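Local coordinates for protein cytosol aminopeptidase (Coxiella burnetii, PDB 3IJ3) that probably acts as a manganese-dependent metalloaminopeptidase of the M17 family, removing amino acids one at a time from the N-termini of peptides, at residues R310-G315 with I326-T331; A322-E327 with V414-N419. One frame throughout, in Å; residues are numbered along the deposited sequence.

Contact 1: residues R310-G315 with I326-T331; sequences RSYRPG and IEITNT
The carbonyl oxygen of I328 is held from across the contact by two donors in succession along the chain. G315 N reaches I328 O at 2.7 Å, the N-H pointing straight at its acceptor (177°), while P314 CA lies 3.5 Å from I328 O in a weaker CA-H...O contact. The backbone of G315 has a positive phi, where a CB would be jammed against the carbonyl O of P314. A water 2.7 Å from both G315 O and E327 OE2 donates to each, adding a bridge beside the direct bond; E327 OE1 is taken by S412.

The second polar link is Y312 OH to T331 O at 2.8 Å, with the hydroxyl tilted 32° out of the carbonyl plane. With CG set between the backbone N and the carbonyl carbon (chi1 82°), the Y312 ring is carried alongside residues 326-331. T331 CG2 rests over one face of it, offset toward the rim, and also meets P314 CD at 3.7 Å. I328 CG1 approaches Y312 CE1 at 3.7 Å, the two side chains crossing at about a right angle.

R313 turns the other way, forming salt bridges with E182 and E304 of the second subunit. T331 OG1 bonds to G257 O and T331 N to D260 OD2, which probably helps to hold the start of the NTDAEGRV signature of M17 aminopeptidases, whose E334 binds the lithium ion here.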
loop_
_atom_site.group_PDB
_atom_site.type_symbol
_atom_site.label_atom_id
_atom_site.label_comp_id
_atom_site.label_asym_id
_atom_site.label_seq_id
_atom_site.Cartn_x
_atom_site.Cartn_y
_atom_site.Cartn_z
ATOM N N ARG A 310 -1.834 -10.232 -25.689
ATOM C CA ARG A 310 -3.157 -10.852 -25.942
ATOM C C ARG A 310 -4.040 -11.075 -24.705
ATOM O O ARG A 310 -5.146 -11.643 -24.820
ATOM C CB ARG A 310 -2.965 -12.197 -26.647
ATOM C CG ARG A 310 -2.280 -12.093 -27.992
ATOM C CD ARG A 310 -2.100 -13.468 -28.656
ATOM N NE ARG A 310 -1.387 -14.450 -27.813
ATOM C CZ ARG A 310 -0.064 -14.662 -27.799
ATOM N NH1 ARG A 310 0.764 -13.972 -28.581
ATOM N NH2 ARG A 310 0.436 -15.587 -26.993
ATOM N N SER A 311 -3.607 -10.586 -23.535
ATOM C CA SER A 311 -4.378 -10.790 -22.314
ATOM C C SER A 311 -5.849 -10.331 -22.363
ATOM O O SER A 311 -6.147 -9.194 -22.807
ATOM C CB SER A 311 -3.710 -10.048 -21.144
ATOM O OG SER A 311 -2.486 -10.677 -20.762
ATOM N N TYR A 312 -6.740 -11.202 -21.891
ATOM C CA TYR A 312 -8.155 -10.848 -21.734
ATOM C C TYR A 312 -8.197 -9.748 -20.639
ATOM O O TYR A 312 -7.334 -9.679 -19.745
ATOM C CB TYR A 312 -9.030 -12.083 -21.501
ATOM C CG TYR A 312 -9.126 -12.666 -20.111
ATOM C CD1 TYR A 312 -10.347 -13.072 -19.616
ATOM C CD2 TYR A 312 -8.006 -12.853 -19.284
ATOM C CE1 TYR A 312 -10.483 -13.631 -18.359
ATOM C CE2 TYR A 312 -8.135 -13.408 -18.007
ATOM C CZ TYR A 312 -9.379 -13.806 -17.549
ATOM O OH TYR A 312 -9.569 -14.353 -16.297
ATOM N N ARG A 313 -9.184 -8.871 -20.732
ATOM C CA ARG A 313 -9.190 -7.669 -19.943
ATOM C C ARG A 313 -10.386 -7.460 -19.041
ATOM O O ARG A 313 -11.467 -7.987 -19.296
ATOM C CB ARG A 313 -9.245 -6.476 -20.916
ATOM C CG ARG A 313 -8.299 -6.547 -22.107
ATOM C CD ARG A 313 -8.765 -5.599 -23.232
ATOM N NE ARG A 313 -7.993 -5.739 -24.466
ATOM C CZ ARG A 313 -8.216 -6.678 -25.395
ATOM N NH1 ARG A 313 -9.212 -7.570 -25.268
ATOM N NH2 ARG A 313 -7.445 -6.731 -26.465
ATOM N N PRO A 314 -10.203 -6.622 -18.011
ATOM C CA PRO A 314 -11.348 -6.211 -17.191
ATOM C C PRO A 314 -12.355 -5.563 -18.102
ATOM O O PRO A 314 -11.984 -4.744 -18.946
ATOM C CB PRO A 314 -10.747 -5.189 -16.234
ATOM C CG PRO A 314 -9.288 -5.620 -16.091
ATOM C CD PRO A 314 -8.905 -6.232 -17.435
ATOM N N GLY A 315 -13.621 -5.947 -17.971
ATOM C CA GLY A 315 -14.662 -5.396 -18.808
ATOM C C GLY A 315 -14.932 -6.242 -20.042
ATOM O O GLY A 315 -15.978 -6.088 -20.677
ATOM N N ILE A 326 -20.148 -13.917 -19.735
ATOM C CA ILE A 326 -19.497 -13.562 -18.478
ATOM C C ILE A 326 -18.726 -12.258 -18.645
ATOM O O ILE A 326 -17.877 -12.148 -19.530
ATOM C CB ILE A 326 -18.449 -14.596 -18.089
ATOM C CG1 ILE A 326 -19.057 -15.997 -18.030
ATOM C CG2 ILE A 326 -17.836 -14.239 -16.761
ATOM C CD1 ILE A 326 -17.956 -17.036 -18.031
ATOM N N GLU A 327 -19.043 -11.280 -17.820
ATOM C CA GLU A 327 -18.307 -10.037 -17.803
ATOM C C GLU A 327 -17.142 -10.245 -16.846
ATOM O O GLU A 327 -17.342 -10.554 -15.655
ATOM C CB GLU A 327 -19.162 -8.870 -17.339
ATOM C CG GLU A 327 -18.354 -7.540 -17.360
ATOM C CD GLU A 327 -19.132 -6.330 -16.889
ATOM O OE1 GLU A 327 -20.160 -6.497 -16.179
ATOM O OE2 GLU A 327 -18.700 -5.189 -17.232
ATOM N N ILE A 328 -15.933 -10.029 -17.331
ATOM C CA ILE A 328 -14.746 -10.195 -16.506
ATOM C C ILE A 328 -14.517 -8.954 -15.653
ATOM O O ILE A 328 -14.213 -7.853 -16.160
ATOM C CB ILE A 328 -13.484 -10.457 -17.357
ATOM C CG1 ILE A 328 -13.684 -11.685 -18.262
ATOM C CG2 ILE A 328 -12.221 -10.617 -16.437
ATOM C CD1 ILE A 328 -14.090 -12.985 -17.493
ATOM N N THR A 329 -14.685 -9.123 -14.353
ATOM C CA THR A 329 -14.466 -8.050 -13.384
ATOM C C THR A 329 -13.167 -8.254 -12.598
ATOM O O THR A 329 -12.777 -7.385 -11.836
ATOM C CB THR A 329 -15.663 -7.882 -12.425
ATOM O OG1 THR A 329 -16.008 -9.130 -11.858
ATOM C CG2 THR A 329 -16.880 -7.355 -13.193
ATOM N N ASN A 330 -12.528 -9.401 -12.783
ATOM C CA ASN A 330 -11.240 -9.709 -12.131
ATOM C C ASN A 330 -10.576 -10.756 -12.989
ATOM O O ASN A 330 -11.053 -11.896 -13.054
ATOM C CB ASN A 330 -11.466 -10.221 -10.712
ATOM C CG ASN A 330 -10.174 -10.550 -9.980
ATOM O OD1 ASN A 330 -9.063 -10.392 -10.512
ATOM N ND2 ASN A 330 -10.318 -11.009 -8.731
ATOM N N THR A 331 -9.470 -10.411 -13.653
ATOM C CA THR A 331 -8.812 -11.400 -14.518
ATOM C C THR A 331 -8.152 -12.530 -13.706
ATOM O O THR A 331 -7.814 -13.576 -14.252
ATOM C CB THR A 331 -7.722 -10.756 -15.415
ATOM O OG1 THR A 331 -6.691 -10.215 -14.590
ATOM C CG2 THR A 331 -8.304 -9.677 -16.306
HETATM O O HOH W 1 -18.131 -4.739 -19.858
#

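Contact 2: residues A322-E327 with V414-N419; sequences ARKTIE and VADLTN
Backbone bonds pair I326 and E327 with L417 and T418 as two short parallel strands. E327 N gives a bond to L417 O at 2.9 Å, in the carbonyl plane, and E327 O receives N419 N at 3.1 Å; at the other end the bond from L417 N to T325 O is weak. Two CA-H...O contacts, I326 CA to L417 O and T418 CA to E327 O, fill in the ladder.

Side chains add to the ladder at T325 and D416 through a reciprocal exchange. T325 N donates to D416 OD2 at 2.8 Å, on the anti side of the carboxylate and 29° out of its plane. With OG1 between its backbone N and carbonyl carbon (chi1 51°), T325 holds the hydroxyl where D416 N donates to it at 2.9 Å. The same hydroxyl also bonds Y143 O of the second subunit. A water joins D416 OD2 to R323 O.

Apolar contacts are modest. A415 CB packs against E327 CB at 3.8 Å, and I326 CG2 against N419 CB, with F434 of helix 427-436 against I326 and L417. E327 and T418 run side by side, pointing the same way, with OE1 near T418 CG2 and bonded to S412 OG.

A reciprocal pair of polar bonds, with a water on the carboxylate, thus probably helps to fix the register around T325 and D416.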
loop_
_atom_site.group_PDB
_atom_site.type_symbol
_atom_site.label_atom_id
_atom_site.label_comp_id
_atom_site.label_asym_id
_atom_site.label_seq_id
_atom_site.Cartn_x
_atom_site.Cartn_y
_atom_site.Cartn_z
ATOM N N ALA A 322 -21.837 -22.981 -22.506
ATOM C CA ALA A 322 -23.232 -23.011 -22.064
ATOM C C ALA A 322 -24.096 -21.913 -22.705
ATOM O O ALA A 322 -25.309 -21.867 -22.481
ATOM C CB ALA A 322 -23.276 -22.852 -20.551
ATOM N N ARG A 323 -23.449 -21.049 -23.485
ATOM C CA ARG A 323 -24.083 -19.915 -24.169
ATOM C C ARG A 323 -24.539 -18.805 -23.197
ATOM O O ARG A 323 -25.524 -18.096 -23.470
ATOM C CB ARG A 323 -25.216 -20.367 -25.099
ATOM C CG ARG A 323 -24.795 -21.336 -26.224
ATOM C CD ARG A 323 -26.050 -21.951 -26.885
ATOM N NE ARG A 323 -25.780 -22.933 -27.940
ATOM C CZ ARG A 323 -25.946 -22.709 -29.245
ATOM N NH1 ARG A 323 -25.680 -23.667 -30.122
ATOM N NH2 ARG A 323 -26.396 -21.535 -29.676
ATOM N N LYS A 324 -23.852 -18.702 -22.052
ATOM C CA LYS A 324 -24.064 -17.619 -21.095
ATOM C C LYS A 324 -22.919 -16.648 -21.356
ATOM O O LYS A 324 -21.864 -17.055 -21.854
ATOM C CB LYS A 324 -24.030 -18.099 -19.661
ATOM C CG LYS A 324 -25.156 -19.027 -19.321
ATOM C CD LYS A 324 -25.166 -19.419 -17.837
ATOM C CE LYS A 324 -26.323 -20.366 -17.527
ATOM N NZ LYS A 324 -27.636 -19.732 -17.735
ATOM N N THR A 325 -23.109 -15.376 -21.061
ATOM C CA THR A 325 -22.019 -14.394 -21.238
ATOM C C THR A 325 -21.471 -14.026 -19.851
ATOM O O THR A 325 -22.242 -13.839 -18.920
ATOM C CB THR A 325 -22.466 -13.151 -22.001
ATOM O OG1 THR A 325 -23.648 -12.606 -21.414
ATOM C CG2 THR A 325 -22.722 -13.526 -23.479
ATOM N N ILE A 326 -20.148 -13.917 -19.735
ATOM C CA ILE A 326 -19.497 -13.562 -18.478
ATOM C C ILE A 326 -18.726 -12.258 -18.645
ATOM O O ILE A 326 -17.877 -12.148 -19.530
ATOM C CB ILE A 326 -18.449 -14.596 -18.089
ATOM C CG1 ILE A 326 -19.057 -15.997 -18.030
ATOM C CG2 ILE A 326 -17.836 -14.239 -16.761
ATOM C CD1 ILE A 326 -17.956 -17.036 -18.031
ATOM N N GLU A 327 -19.043 -11.280 -17.820
ATOM C CA GLU A 327 -18.307 -10.037 -17.803
ATOM C C GLU A 327 -17.142 -10.245 -16.846
ATOM O O GLU A 327 -17.342 -10.554 -15.655
ATOM C CB GLU A 327 -19.162 -8.870 -17.339
ATOM C CG GLU A 327 -18.354 -7.540 -17.360
ATOM C CD GLU A 327 -19.132 -6.330 -16.889
ATOM O OE1 GLU A 327 -20.160 -6.497 -16.179
ATOM O OE2 GLU A 327 -18.700 -5.189 -17.232
ATOM N N VAL A 414 -24.029 -5.660 -18.090
ATOM C CA VAL A 414 -23.727 -5.920 -19.483
ATOM C C VAL A 414 -23.965 -7.374 -19.919
ATOM O O VAL A 414 -24.585 -7.627 -20.925
ATOM C CB VAL A 414 -22.242 -5.541 -19.757
ATOM C CG1 VAL A 414 -21.830 -5.847 -21.199
ATOM C CG2 VAL A 414 -22.029 -4.066 -19.489
ATOM N N ALA A 415 -23.465 -8.307 -19.144
ATOM C CA ALA A 415 -23.529 -9.730 -19.466
ATOM C C ALA A 415 -24.497 -10.469 -18.570
ATOM O O ALA A 415 -25.124 -9.872 -17.689
ATOM C CB ALA A 415 -22.112 -10.352 -19.311
ATOM N N ASP A 416 -24.598 -11.789 -18.750
ATOM C CA ASP A 416 -25.464 -12.603 -17.872
ATOM C C ASP A 416 -25.006 -12.586 -16.402
ATOM O O ASP A 416 -25.845 -12.604 -15.469
ATOM C CB ASP A 416 -25.571 -14.037 -18.383
ATOM C CG ASP A 416 -26.295 -14.129 -19.700
ATOM O OD1 ASP A 416 -27.342 -13.423 -19.857
ATOM O OD2 ASP A 416 -25.833 -14.918 -20.579
ATOM N N LEU A 417 -23.691 -12.557 -16.194
ATOM C CA LEU A 417 -23.129 -12.457 -14.850
ATOM C C LEU A 417 -21.671 -12.034 -14.920
ATOM O O LEU A 417 -21.078 -12.035 -15.969
ATOM C CB LEU A 417 -23.217 -13.762 -14.076
ATOM C CG LEU A 417 -22.366 -14.933 -14.516
ATOM C CD1 LEU A 417 -22.407 -16.062 -13.416
ATOM C CD2 LEU A 417 -22.810 -15.467 -15.890
ATOM N N THR A 418 -21.140 -11.627 -13.788
ATOM C CA THR A 418 -19.726 -11.292 -13.687
ATOM C C THR A 418 -19.012 -12.502 -13.143
ATOM O O THR A 418 -19.653 -13.440 -12.669
ATOM C CB THR A 418 -19.464 -10.122 -12.730
ATOM O OG1 THR A 418 -19.871 -10.489 -11.401
ATOM C CG2 THR A 418 -20.202 -8.849 -13.164
ATOM N N ASN A 419 -17.675 -12.498 -13.218
ATOM C CA ASN A 419 -16.938 -13.609 -12.635
ATOM C C ASN A 419 -16.479 -13.346 -11.210
ATOM O O ASN A 419 -16.015 -14.262 -10.575
ATOM C CB ASN A 419 -15.738 -14.046 -13.476
ATOM C CG ASN A 419 -14.627 -13.061 -13.485
ATOM O OD1 ASN A 419 -14.849 -11.852 -13.462
ATOM N ND2 ASN A 419 -13.369 -13.577 -13.585
HETATM O O HOH W 2 -26.695 -15.501 -22.981
#

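Overall arrangement
Along the chain, residues 310-315 lie in the loop between strands 295-305 and 317-319, and contact 1 closes the short excursion through strand 317-319 that returns as strand 325-327. Contact 2 starts on that returning strand and closes a far longer loop, including helix 335-347 and strand 353-359, before 417-418 comes back as its parallel neighbour. The two closures follow one another and share I326 and E327 on strand 325-327, the middle strand of a three-stranded sheet, antiparallel to 317-319 and parallel to 417-418. N419 of contact 2 adds a direct tie: its OD1 accepts from T329 N and its ND2 donates to N330 O, both in contact 1. Both contacts also touch the second subunit.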